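Long-range contacts in DR2417 (PDB 4XWW), which degrades RNA from its 5' end as a metal-dependent exonuclease of the metallo-beta-lactamase superfamily and probably takes part in rRNA maturation and mRNA decay: residues V203-S208 with F398-H403; P423-I428 with D440-S445; I390-R395 with T418-P423; V21-G26 with L427-G432. All coordinates share one frame; numbering follows the deposited sequence.

From the N terminus, contact 4 opens at 21-26 and closes some 400 residues later at 427-432, so contacts 1 and 3 are nested within its loop. Contact 1 runs from 203-208 to 398-403, and the beta-CASP region lies in the chain between its two strands. Contact 3 opens at 390-395, before contact 1 has closed, and ends at 418-423; these two therefore cross. Contact 2 takes over at Pro423 and closes a short loop at 440-445, sharing Leu427 and Ile428 with contact 4. Contact 1 pairs two neighbouring strands of one sheet, contact 3 ties the loop after helix 406-417 to the end of helix 384-394, contact 2 bridges to the second sheet, and contact 4 returns to the N-terminal strand.

Contact 1: residues V203-S208 with F398-H403. With ZN (zinc ion), chain F.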
loop_
_atom_site.group_PDB
_atom_site.type_symbol
_atom_site.label_atom_id
_atom_site.label_comp_id
_atom_site.label_asym_id
_atom_site.label_seq_id
_atom_site.Cartn_x
_atom_site.Cartn_y
_atom_site.Cartn_z
ATOM N N VAL A 203 24.621 -24.879 21.067
ATOM C CA VAL A 203 24.001 -24.606 19.773
ATOM C C VAL A 203 25.075 -24.014 18.845
ATOM O O VAL A 203 25.604 -22.935 19.117
ATOM C CB VAL A 203 22.804 -23.628 19.903
ATOM C CG1 VAL A 203 22.263 -23.206 18.517
ATOM C CG2 VAL A 203 21.692 -24.245 20.764
ATOM N N LEU A 204 25.434 -24.732 17.781
ATOM C CA LEU A 204 26.392 -24.195 16.805
ATOM C C LEU A 204 25.798 -23.053 15.977
ATOM O O LEU A 204 26.432 -22.003 15.768
ATOM C CB LEU A 204 26.876 -25.310 15.874
ATOM C CG LEU A 204 27.882 -24.886 14.797
ATOM C CD1 LEU A 204 29.166 -24.375 15.438
ATOM C CD2 LEU A 204 28.192 -26.059 13.898
ATOM N N LEU A 205 24.586 -23.267 15.486
ATOM C CA LEU A 205 23.923 -22.280 14.647
ATOM C C LEU A 205 22.491 -22.074 15.101
ATOM O O LEU A 205 21.738 -23.033 15.261
ATOM C CB LEU A 205 23.940 -22.712 13.180
ATOM C CG LEU A 205 23.105 -21.856 12.226
ATOM C CD1 LEU A 205 23.703 -20.464 12.123
ATOM C CD2 LEU A 205 23.063 -22.534 10.872
ATOM N N LEU A 206 22.124 -20.813 15.304
ATOM C CA LEU A 206 20.726 -20.459 15.528
ATOM C C LEU A 206 20.113 -19.831 14.265
ATOM O O LEU A 206 20.710 -18.936 13.640
ATOM C CB LEU A 206 20.599 -19.487 16.701
ATOM C CG LEU A 206 19.207 -18.855 16.877
ATOM C CD1 LEU A 206 18.198 -19.912 17.378
ATOM C CD2 LEU A 206 19.274 -17.677 17.845
ATOM N N ILE A 207 18.941 -20.327 13.882
ATOM C CA ILE A 207 18.135 -19.707 12.826
ATOM C C ILE A 207 16.847 -19.201 13.472
ATOM O O ILE A 207 16.074 -19.989 14.037
ATOM C CB ILE A 207 17.839 -20.723 11.682
ATOM C CG1 ILE A 207 19.136 -21.340 11.136
ATOM C CG2 ILE A 207 17.032 -20.063 10.546
ATOM C CD1 ILE A 207 18.867 -22.424 10.108
ATOM N N SER A 208 16.571 -17.891 13.370
ATOM C CA SER A 208 15.459 -17.334 14.139
ATOM C C SER A 208 14.620 -16.348 13.341
ATOM O O SER A 208 15.099 -15.648 12.441
ATOM C CB SER A 208 15.989 -16.682 15.422
ATOM O OG SER A 208 14.942 -16.257 16.280
ATOM N N PHE A 398 27.001 -19.246 16.018
ATOM C CA PHE A 398 26.741 -18.572 14.749
ATOM C C PHE A 398 25.254 -18.268 14.604
ATOM O O PHE A 398 24.426 -18.944 15.209
ATOM C CB PHE A 398 27.252 -19.436 13.604
ATOM C CG PHE A 398 28.747 -19.671 13.656
ATOM C CD1 PHE A 398 29.612 -18.593 13.687
ATOM C CD2 PHE A 398 29.278 -20.956 13.678
ATOM C CE1 PHE A 398 30.990 -18.792 13.732
ATOM C CE2 PHE A 398 30.657 -21.169 13.731
ATOM C CZ PHE A 398 31.515 -20.078 13.756
ATOM N N PHE A 399 24.901 -17.244 13.831
ATOM C CA PHE A 399 23.519 -16.799 13.808
ATOM C C PHE A 399 23.074 -16.413 12.394
ATOM O O PHE A 399 23.754 -15.639 11.706
ATOM C CB PHE A 399 23.367 -15.637 14.802
ATOM C CG PHE A 399 21.993 -15.020 14.856
ATOM C CD1 PHE A 399 20.848 -15.799 14.803
ATOM C CD2 PHE A 399 21.865 -13.651 15.011
ATOM C CE1 PHE A 399 19.585 -15.200 14.869
ATOM C CE2 PHE A 399 20.622 -13.049 15.087
ATOM C CZ PHE A 399 19.478 -13.821 15.008
ATOM N N LEU A 400 21.934 -16.977 11.975
ATOM C CA LEU A 400 21.291 -16.659 10.702
ATOM C C LEU A 400 19.897 -16.101 10.929
ATOM O O LEU A 400 18.932 -16.856 11.025
ATOM C CB LEU A 400 21.164 -17.895 9.805
ATOM C CG LEU A 400 22.320 -18.375 8.939
ATOM C CD1 LEU A 400 21.865 -19.600 8.147
ATOM C CD2 LEU A 400 22.763 -17.274 7.991
ATOM N N PRO A 401 19.777 -14.771 11.003
ATOM C CA PRO A 401 18.431 -14.195 11.102
ATOM C C PRO A 401 17.655 -14.475 9.815
ATOM O O PRO A 401 18.180 -14.290 8.709
ATOM C CB PRO A 401 18.701 -12.702 11.313
ATOM C CG PRO A 401 20.131 -12.499 10.850
ATOM C CD PRO A 401 20.837 -13.769 11.179
ATOM N N TRP A 402 16.404 -14.894 9.971
ATOM C CA TRP A 402 15.651 -15.549 8.910
ATOM C C TRP A 402 14.201 -15.030 8.903
ATOM O O TRP A 402 13.825 -14.291 9.813
ATOM C CB TRP A 402 15.766 -17.086 9.123
ATOM C CG TRP A 402 14.686 -17.912 8.514
ATOM C CD1 TRP A 402 14.642 -18.395 7.233
ATOM C CD2 TRP A 402 13.505 -18.381 9.163
ATOM N NE1 TRP A 402 13.486 -19.101 7.038
ATOM C CE2 TRP A 402 12.767 -19.108 8.209
ATOM C CE3 TRP A 402 12.995 -18.257 10.463
ATOM C CZ2 TRP A 402 11.544 -19.720 8.507
ATOM C CZ3 TRP A 402 11.754 -18.846 10.760
ATOM C CH2 TRP A 402 11.051 -19.565 9.777
ATOM N N HIS A 403 13.404 -15.384 7.891
ATOM C CA HIS A 403 11.984 -15.001 7.838
ATOM C C HIS A 403 11.822 -13.478 8.002
ATOM O O HIS A 403 11.111 -12.982 8.891
ATOM C CB HIS A 403 11.173 -15.763 8.919
ATOM C CG HIS A 403 9.696 -15.854 8.648
ATOM N ND1 HIS A 403 8.846 -14.785 8.849
ATOM C CD2 HIS A 403 8.908 -16.887 8.263
ATOM C CE1 HIS A 403 7.606 -15.149 8.574
ATOM N NE2 HIS A 403 7.612 -16.413 8.205
HETATM ZN ZN ZN F . 5.960 -17.810 8.031
HETATM O O HOH W 1 4.756 -17.700 9.653
#
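Leu206 O is gripped by three groups of the neighbouring strand. Leu400 N gives it a 2.8 Å bond that is practically straight (179° at the hydrogen), Phe399 CA approaches it to 3.5 Å in a CA-H...O contact, and Phe399 CD1 brings a ring edge to 3.3 Å. The ladder is parallel; its one weak rung is Ser208 N to Leu400 O, at 3.5 Å. Pro401 falls where the strand turns its backbone N away from 205-208, so the missing N-H costs this pairing nothing. With its ring carbon CG opposite the backbone N (chi1 178°), Phe399 lies alongside Leu206, CE1 3.9 Å from Leu206 CD2, while Pro401 CD covers one ring face. Ile207 CG2 packs 3.5 Å from Trp402 CB. Just beyond, His403 NE2 binds zinc at 2.2 Å, joined by a water, Asp88 and His89, so the strand leads directly into the active site. Strands 168-172 and 425-426 flank the pair, helices 384-394 and 406-417 cover the Leu206 and Phe399 face, and Phe398 on the other face stacks on Phe442 of the second sheet.

Contact 2: residues P423-I428 with D440-S445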
loop_
_atom_site.group_PDB
_atom_site.type_symbol
_atom_site.label_atom_id
_atom_site.label_comp_id
_atom_site.label_asym_id
_atom_site.label_seq_id
_atom_site.Cartn_x
_atom_site.Cartn_y
_atom_site.Cartn_z
ATOM N N PRO A 423 26.659 -13.686 19.221
ATOM C CA PRO A 423 27.259 -14.767 18.433
ATOM C C PRO A 423 28.634 -14.375 17.944
ATOM O O PRO A 423 28.893 -13.185 17.749
ATOM C CB PRO A 423 26.303 -14.929 17.247
ATOM C CG PRO A 423 25.048 -14.232 17.649
ATOM C CD PRO A 423 25.452 -13.138 18.587
ATOM N N LYS A 424 29.502 -15.359 17.755
ATOM C CA LYS A 424 30.816 -15.107 17.185
ATOM C C LYS A 424 30.704 -14.394 15.844
ATOM O O LYS A 424 31.438 -13.436 15.571
ATOM C CB LYS A 424 31.580 -16.409 17.015
ATOM C CG LYS A 424 32.926 -16.204 16.346
ATOM C CD LYS A 424 33.844 -17.369 16.586
ATOM C CE LYS A 424 35.230 -17.052 16.043
ATOM N NZ LYS A 424 36.169 -18.191 16.165
ATOM N N ARG A 425 29.785 -14.867 15.004
ATOM C CA ARG A 425 29.535 -14.225 13.721
ATOM C C ARG A 425 28.071 -14.375 13.315
ATOM O O ARG A 425 27.439 -15.407 13.562
ATOM C CB ARG A 425 30.448 -14.796 12.623
ATOM C CG ARG A 425 30.350 -14.024 11.302
ATOM C CD ARG A 425 31.556 -14.238 10.383
ATOM N NE ARG A 425 32.009 -15.624 10.372
ATOM C CZ ARG A 425 33.131 -16.048 10.946
ATOM N NH1 ARG A 425 33.927 -15.189 11.571
ATOM N NH2 ARG A 425 33.464 -17.331 10.892
ATOM N N THR A 426 27.541 -13.326 12.708
ATOM C CA THR A 426 26.170 -13.343 12.213
ATOM C C THR A 426 26.208 -13.045 10.725
ATOM O O THR A 426 26.897 -12.113 10.299
ATOM C CB THR A 426 25.292 -12.313 12.933
ATOM O OG1 THR A 426 25.283 -12.584 14.341
ATOM C CG2 THR A 426 23.861 -12.352 12.397
ATOM N N LEU A 427 25.494 -13.836 9.927
ATOM C CA LEU A 427 25.416 -13.563 8.493
ATOM C C LEU A 427 24.005 -13.193 8.075
ATOM O O LEU A 427 23.032 -13.678 8.654
ATOM C CB LEU A 427 25.870 -14.760 7.679
ATOM C CG LEU A 427 27.334 -15.131 7.843
ATOM C CD1 LEU A 427 27.619 -16.408 7.075
ATOM C CD2 LEU A 427 28.236 -13.982 7.377
ATOM N N ILE A 428 23.908 -12.330 7.068
ATOM C CA ILE A 428 22.614 -11.962 6.497
ATOM C C ILE A 428 22.470 -12.746 5.191
ATOM O O ILE A 428 23.025 -12.358 4.160
ATOM C CB ILE A 428 22.478 -10.428 6.232
ATOM C CG1 ILE A 428 22.806 -9.585 7.477
ATOM C CG2 ILE A 428 21.075 -10.117 5.733
ATOM C CD1 ILE A 428 21.876 -9.794 8.654
ATOM N N ASP A 440 34.106 -24.345 13.556
ATOM C CA ASP A 440 34.613 -22.979 13.600
ATOM C C ASP A 440 34.593 -22.340 12.216
ATOM O O ASP A 440 35.482 -21.564 11.868
ATOM C CB ASP A 440 36.034 -22.930 14.167
ATOM C CG ASP A 440 36.420 -21.528 14.608
ATOM O OD1 ASP A 440 35.544 -20.855 15.191
ATOM O OD2 ASP A 440 37.564 -21.090 14.352
ATOM N N GLU A 441 33.585 -22.683 11.420
ATOM C CA GLU A 441 33.439 -22.109 10.089
ATOM C C GLU A 441 32.019 -21.623 9.913
ATOM O O GLU A 441 31.078 -22.307 10.293
ATOM C CB GLU A 441 33.778 -23.128 8.996
ATOM C CG GLU A 441 33.629 -22.563 7.575
ATOM C CD GLU A 441 34.064 -23.538 6.491
ATOM O OE1 GLU A 441 34.566 -24.627 6.839
ATOM O OE2 GLU A 441 33.911 -23.209 5.291
ATOM N N PHE A 442 31.877 -20.445 9.327
ATOM C CA PHE A 442 30.564 -19.870 9.076
ATOM C C PHE A 442 30.726 -18.800 8.011
ATOM O O PHE A 442 31.095 -17.660 8.304
ATOM C CB PHE A 442 29.975 -19.295 10.364
ATOM C CG PHE A 442 28.522 -18.865 10.241
ATOM C CD1 PHE A 442 27.563 -19.762 9.776
ATOM C CD2 PHE A 442 28.119 -17.595 10.613
ATOM C CE1 PHE A 442 26.221 -19.387 9.676
ATOM C CE2 PHE A 442 26.783 -17.213 10.514
ATOM C CZ PHE A 442 25.837 -18.114 10.045
ATOM N N ARG A 443 30.478 -19.176 6.762
ATOM C CA ARG A 443 30.672 -18.252 5.652
ATOM C C ARG A 443 29.821 -18.630 4.452
ATOM O O ARG A 443 29.424 -19.783 4.297
ATOM C CB ARG A 443 32.148 -18.229 5.241
ATOM C CG ARG A 443 32.639 -19.592 4.829
ATOM C CD ARG A 443 34.098 -19.605 4.406
ATOM N NE ARG A 443 34.427 -20.889 3.796
ATOM C CZ ARG A 443 34.483 -21.104 2.485
ATOM N NH1 ARG A 443 34.250 -20.114 1.636
ATOM N NH2 ARG A 443 34.780 -22.313 2.025
ATOM N N VAL A 444 29.556 -17.651 3.599
ATOM C CA VAL A 444 28.909 -17.913 2.324
ATOM C C VAL A 444 29.971 -18.312 1.307
ATOM O O VAL A 444 30.847 -17.507 0.978
ATOM C CB VAL A 444 28.141 -16.690 1.799
ATOM C CG1 VAL A 444 27.487 -17.030 0.462
ATOM C CG2 VAL A 444 27.093 -16.194 2.829
ATOM N N SER A 445 29.888 -19.539 0.801
ATOM C CA SER A 445 30.943 -20.103 -0.040
ATOM C C SER A 445 30.609 -20.148 -1.529
ATOM O O SER A 445 31.429 -20.572 -2.340
ATOM C CB SER A 445 31.282 -21.509 0.435
ATOM O OG SER A 445 30.172 -22.385 0.293
#
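Leu427 and Phe442 close the margin between the two sheets of the metallo-beta-lactamase sandwich, where edge strand 425-426 of one runs past edge strand 441-447 of the other. Even the nearest CA atoms, those of Arg425 and Phe442, are 7.4 Å apart, so side chains rather than a backbone ladder span the gap. The apolar part is a CH-pi contact: Leu427 CD1 sits over a face of the Phe442 ring, 3.7 Å from its centroid and 15° off the normal, and Leu427 CG comes within 3.4 Å of Phe442 CE2. Leucine offers a branched end able to cover the ring, and phenylalanine is long and flat enough to reach between the sheets, where it also packs on Leu400. Among hydrogen bonds, Arg425 NE reaches Phe442 O at 3.0 Å (151° at the hydrogen), lying in the carbonyl plane; a bend at chi3 (41°) swings the guanidinium onto this backbone oxygen. The charged pairs lie at the surface. Two residues apart on their strand, Glu441 and Arg443 form one salt bridge, Arg443 NE meeting Glu441 OE2 at 2.8 Å. The other crosses the contact: Asp440 OD1 also takes Lys397, so two lysines share one carboxylate and would be expected to favour its ionised form. Lys424, extended beyond CG, places NZ 2.9 Å from Asp440 OD1, on the syn lone pair.

Contact 3: residues I390-R395 with T418-P423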
loop_
_atom_site.group_PDB
_atom_site.type_symbol
_atom_site.label_atom_id
_atom_site.label_comp_id
_atom_site.label_asym_id
_atom_site.label_seq_id
_atom_site.Cartn_x
_atom_site.Cartn_y
_atom_site.Cartn_z
ATOM N N ILE A 390 15.390 -15.888 23.233
ATOM C CA ILE A 390 15.913 -17.030 22.496
ATOM C C ILE A 390 17.430 -16.951 22.290
ATOM O O ILE A 390 18.156 -17.938 22.503
ATOM C CB ILE A 390 15.220 -17.171 21.143
ATOM C CG1 ILE A 390 13.704 -17.349 21.354
ATOM C CG2 ILE A 390 15.870 -18.341 20.336
ATOM C CD1 ILE A 390 13.350 -18.506 22.296
ATOM N N LEU A 391 17.913 -15.782 21.876
ATOM C CA LEU A 391 19.353 -15.571 21.722
ATOM C C LEU A 391 20.092 -15.781 23.043
ATOM O O LEU A 391 21.167 -16.369 23.052
ATOM C CB LEU A 391 19.630 -14.160 21.160
ATOM C CG LEU A 391 19.426 -14.018 19.644
ATOM C CD1 LEU A 391 18.986 -12.621 19.262
ATOM C CD2 LEU A 391 20.715 -14.380 18.906
ATOM N N ASN A 392 19.515 -15.343 24.159
ATOM C CA ASN A 392 20.174 -15.502 25.460
ATOM C C ASN A 392 20.156 -16.947 25.958
ATOM O O ASN A 392 21.099 -17.397 26.607
ATOM C CB ASN A 392 19.523 -14.597 26.521
ATOM C CG ASN A 392 19.890 -13.117 26.360
ATOM O OD1 ASN A 392 20.961 -12.773 25.854
ATOM N ND2 ASN A 392 18.993 -12.241 26.797
ATOM N N LEU A 393 19.079 -17.662 25.663
ATOM C CA LEU A 393 18.941 -19.046 26.104
ATOM C C LEU A 393 19.818 -20.002 25.288
ATOM O O LEU A 393 20.367 -20.962 25.827
ATOM C CB LEU A 393 17.473 -19.473 26.012
ATOM C CG LEU A 393 16.533 -18.962 27.097
ATOM C CD1 LEU A 393 15.121 -19.428 26.799
ATOM C CD2 LEU A 393 16.979 -19.500 28.484
ATOM N N THR A 394 19.929 -19.745 23.986
ATOM C CA THR A 394 20.665 -20.648 23.097
ATOM C C THR A 394 22.160 -20.354 23.040
ATOM O O THR A 394 22.960 -21.268 22.764
ATOM C CB THR A 394 20.106 -20.633 21.674
ATOM O OG1 THR A 394 20.019 -19.285 21.211
ATOM C CG2 THR A 394 18.731 -21.276 21.645
ATOM N N ARG A 395 22.546 -19.106 23.295
ATOM C CA ARG A 395 23.970 -18.742 23.301
ATOM C C ARG A 395 24.715 -19.290 22.079
ATOM O O ARG A 395 25.725 -19.982 22.225
ATOM C CB ARG A 395 24.649 -19.250 24.582
ATOM C CG ARG A 395 24.417 -18.362 25.795
ATOM C CD ARG A 395 24.039 -19.173 27.035
ATOM N NE ARG A 395 25.009 -20.213 27.360
ATOM C CZ ARG A 395 24.707 -21.326 28.023
ATOM N NH1 ARG A 395 23.459 -21.539 28.417
ATOM N NH2 ARG A 395 25.645 -22.231 28.289
ATOM N N THR A 418 23.649 -6.519 21.158
ATOM C CA THR A 418 23.428 -5.740 22.387
ATOM C C THR A 418 23.377 -6.637 23.626
ATOM O O THR A 418 23.399 -6.138 24.753
ATOM C CB THR A 418 22.108 -4.903 22.342
ATOM O OG1 THR A 418 20.972 -5.771 22.414
ATOM C CG2 THR A 418 22.022 -4.002 21.083
ATOM N N LEU A 419 23.308 -7.948 23.406
ATOM C CA LEU A 419 23.128 -8.942 24.480
ATOM C C LEU A 419 24.431 -9.374 25.151
ATOM O O LEU A 419 25.518 -9.108 24.632
ATOM C CB LEU A 419 22.385 -10.156 23.916
ATOM C CG LEU A 419 21.078 -9.743 23.228
ATOM C CD1 LEU A 419 20.320 -10.962 22.700
ATOM C CD2 LEU A 419 20.183 -8.888 24.145
ATOM N N PRO A 420 24.337 -10.038 26.325
ATOM C CA PRO A 420 25.577 -10.349 27.054
ATOM C C PRO A 420 26.566 -11.252 26.301
ATOM O O PRO A 420 27.765 -11.107 26.512
ATOM C CB PRO A 420 25.071 -11.046 28.319
ATOM C CG PRO A 420 23.708 -10.480 28.537
ATOM C CD PRO A 420 23.136 -10.248 27.159
ATOM N N ARG A 421 26.085 -12.153 25.451
ATOM C CA ARG A 421 26.976 -13.068 24.731
ATOM C C ARG A 421 26.604 -13.159 23.266
ATOM O O ARG A 421 26.015 -14.147 22.831
ATOM C CB ARG A 421 26.948 -14.465 25.346
ATOM C CG ARG A 421 27.382 -14.499 26.805
ATOM C CD ARG A 421 28.092 -15.802 27.124
ATOM N NE ARG A 421 27.485 -16.506 28.248
ATOM C CZ ARG A 421 27.516 -17.826 28.394
ATOM N NH1 ARG A 421 28.116 -18.578 27.481
ATOM N NH2 ARG A 421 26.943 -18.397 29.446
ATOM N N PRO A 422 26.965 -12.129 22.494
ATOM C CA PRO A 422 26.641 -12.088 21.064
ATOM C C PRO A 422 27.256 -13.273 20.343
ATOM O O PRO A 422 28.263 -13.809 20.812
ATOM C CB PRO A 422 27.282 -10.775 20.590
ATOM C CG PRO A 422 27.518 -9.988 21.836
ATOM C CD PRO A 422 27.792 -10.984 22.901
ATOM N N PRO A 423 26.659 -13.686 19.221
ATOM C CA PRO A 423 27.259 -14.767 18.433
ATOM C C PRO A 423 28.634 -14.375 17.944
ATOM O O PRO A 423 28.893 -13.185 17.749
ATOM C CB PRO A 423 26.303 -14.929 17.247
ATOM C CG PRO A 423 25.048 -14.232 17.649
ATOM C CD PRO A 423 25.452 -13.138 18.587
HETATM O O HOH W 2 23.235 -14.720 22.644
HETATM O O HOH W 3 23.544 -13.553 25.255
#
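Leu391 and Leu419 both set CG opposite the carbonyl carbon (chi1 -79° and -53°), and these rotations turn the two side chains across each other at about a right angle, with Leu419 CD1 3.6 Å from Leu391 CB. Leucine suits both places: Leu391 also packs on Leu206 and Ala416 inside the layer, and Leu419 lays a branched end over the helix flank. Asn392 suits the helix surface because its amide oxygen can take a water while lying against Leu419 and Pro420; that water donates to Asn392 OD1 at 2.8 Å and accepts from Arg421 N at 2.9 Å. A second water donates both to Leu391 O, at 2.7 Å, and to Arg421 O, at 2.8 Å. No direct hydrogen bond joins the segments; the two waters bridge them instead. Arg395, the first residue past the helix, lies alongside Arg421, its NE over a face of the Arg421 guanidinium, 3.4 Å from Arg421 NH2, with the planes 50° apart. Donor faces donor, so the pairing is probably unfavourable electrostatically and rests on packing, Arg395 CD also covering that guanidinium. The loop 418-423 is the return of a beta-alpha-beta crossover, from strand 398-402 through helix 406-417 to strand 425-426, and it is tied here to the end of helix 384-394 in the outer helical layer of the metallo-beta-lactamase fold.

Contact 4: residues V21-G26 with L427-G432; sequences VIPLGG and LIAKNG
Asn431 lays its amide against the backbone of Gly25, OD1 standing 3.3 Å from Gly25 CA. With CG opposite its own carbonyl carbon (chi1 -63°), the amide points into the turn that follows strand 19-23. There Asn431 OD1 accepts from Met27 N and Asn431 ND2 donates to Glu29 OE2, which also takes Gly26 N; the nearby amides of Gly25 and Gly26 are badly angled for OD1 and make no bond to it. Pro23 meets the loop 427-432 in a different manner: its ring is turned toward the loop, with CG 3.6 Å from Lys430 O and 4.3 Å from Ala429 CB, a compact apolar surface set against a small methyl group. Leu24 points away, toward Ile34 and Val36, and forms with Gly25 a classic beta bulge facing Ile34, at the corner where the chain turns. The one hydrogen bond between the segments runs from Gly432 N to Pro23 O, 2.8 Å long and nearly straight (169°). This backbone bond carries on the antiparallel pairing of strand 19-23 with strand 433-438. Gly26 and Gly432 both hold positive-phi conformations that would jam a CB against the preceding carbonyl. The chemistry thus implies a turn fixed by backbone shape and by an asparagine whose amide oxygen and NH2 both have partners; with Gly26 about 6 Å from the side chain of the zinc ligand His403, it borders the metal site.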
loop_
_atom_site.group_PDB
_atom_site.type_symbol
_atom_site.label_atom_id
_atom_site.label_comp_id
_atom_site.label_asym_id
_atom_site.label_seq_id
_atom_site.Cartn_x
_atom_site.Cartn_y
_atom_site.Cartn_z
ATOM N N VAL A 21 24.017 -24.941 4.606
ATOM C CA VAL A 21 22.666 -24.457 4.805
ATOM C C VAL A 21 22.341 -23.627 3.568
ATOM O O VAL A 21 23.002 -22.625 3.308
ATOM C CB VAL A 21 22.535 -23.609 6.077
ATOM C CG1 VAL A 21 21.078 -23.149 6.276
ATOM C CG2 VAL A 21 22.997 -24.383 7.283
ATOM N N ILE A 22 21.378 -24.078 2.771
ATOM C CA ILE A 22 21.077 -23.415 1.508
ATOM C C ILE A 22 19.616 -22.972 1.495
ATOM O O ILE A 22 18.733 -23.747 1.134
ATOM C CB ILE A 22 21.372 -24.356 0.308
ATOM C CG1 ILE A 22 22.777 -24.967 0.444
ATOM C CG2 ILE A 22 21.197 -23.610 -1.013
ATOM C CD1 ILE A 22 23.100 -26.051 -0.590
ATOM N N PRO A 23 19.352 -21.732 1.925
ATOM C CA PRO A 23 17.990 -21.187 1.817
ATOM C C PRO A 23 17.577 -21.063 0.359
ATOM O O PRO A 23 18.332 -20.482 -0.423
ATOM C CB PRO A 23 18.102 -19.816 2.478
ATOM C CG PRO A 23 19.534 -19.442 2.354
ATOM C CD PRO A 23 20.298 -20.740 2.466
ATOM N N LEU A 24 16.428 -21.623 -0.014
ATOM C CA LEU A 24 15.931 -21.450 -1.380
ATOM C C LEU A 24 14.784 -20.452 -1.414
ATOM O O LEU A 24 14.365 -20.014 -2.482
ATOM C CB LEU A 24 15.492 -22.786 -1.991
ATOM C CG LEU A 24 16.620 -23.784 -2.294
ATOM C CD1 LEU A 24 16.075 -25.106 -2.906
ATOM C CD2 LEU A 24 17.706 -23.156 -3.200
ATOM N N GLY A 25 14.274 -20.097 -0.241
ATOM C CA GLY A 25 13.208 -19.116 -0.151
ATOM C C GLY A 25 13.051 -18.741 1.304
ATOM O O GLY A 25 13.417 -19.524 2.173
ATOM N N GLY A 26 12.510 -17.560 1.566
ATOM C CA GLY A 26 12.258 -17.110 2.924
ATOM C C GLY A 26 13.346 -16.257 3.556
ATOM O O GLY A 26 13.185 -15.755 4.668
ATOM N N LEU A 427 25.494 -13.836 9.927
ATOM C CA LEU A 427 25.416 -13.563 8.493
ATOM C C LEU A 427 24.005 -13.193 8.075
ATOM O O LEU A 427 23.032 -13.678 8.654
ATOM C CB LEU A 427 25.870 -14.760 7.679
ATOM C CG LEU A 427 27.334 -15.131 7.843
ATOM C CD1 LEU A 427 27.619 -16.408 7.075
ATOM C CD2 LEU A 427 28.236 -13.982 7.377
ATOM N N ILE A 428 23.908 -12.330 7.068
ATOM C CA ILE A 428 22.614 -11.962 6.497
ATOM C C ILE A 428 22.470 -12.746 5.191
ATOM O O ILE A 428 23.025 -12.358 4.160
ATOM C CB ILE A 428 22.478 -10.428 6.232
ATOM C CG1 ILE A 428 22.806 -9.585 7.477
ATOM C CG2 ILE A 428 21.075 -10.117 5.733
ATOM C CD1 ILE A 428 21.876 -9.794 8.654
ATOM N N ALA A 429 21.768 -13.877 5.236
ATOM C CA ALA A 429 21.702 -14.727 4.055
ATOM C C ALA A 429 20.670 -14.225 3.042
ATOM O O ALA A 429 19.689 -13.542 3.389
ATOM C CB ALA A 429 21.417 -16.191 4.446
ATOM N N LYS A 430 20.954 -14.549 1.785
ATOM C CA LYS A 430 20.066 -14.336 0.647
ATOM C C LYS A 430 19.639 -15.689 0.130
ATOM O O LYS A 430 20.382 -16.652 0.289
ATOM C CB LYS A 430 20.773 -13.565 -0.475
ATOM C CG LYS A 430 21.270 -12.192 -0.075
ATOM C CD LYS A 430 21.922 -11.522 -1.284
ATOM C CE LYS A 430 22.995 -10.526 -0.865
ATOM N NZ LYS A 430 24.225 -11.207 -0.377
ATOM N N ASN A 431 18.465 -15.774 -0.494
ATOM C CA ASN A 431 18.087 -17.015 -1.173
ATOM C C ASN A 431 19.153 -17.411 -2.185
ATOM O O ASN A 431 19.672 -16.556 -2.908
ATOM C CB ASN A 431 16.742 -16.870 -1.879
ATOM C CG ASN A 431 15.619 -16.601 -0.936
ATOM O OD1 ASN A 431 15.664 -16.996 0.231
ATOM N ND2 ASN A 431 14.589 -15.926 -1.423
ATOM N N GLY A 432 19.460 -18.704 -2.245
ATOM C CA GLY A 432 20.499 -19.222 -3.125
ATOM C C GLY A 432 21.886 -19.248 -2.509
ATOM O O GLY A 432 22.786 -19.877 -3.051
#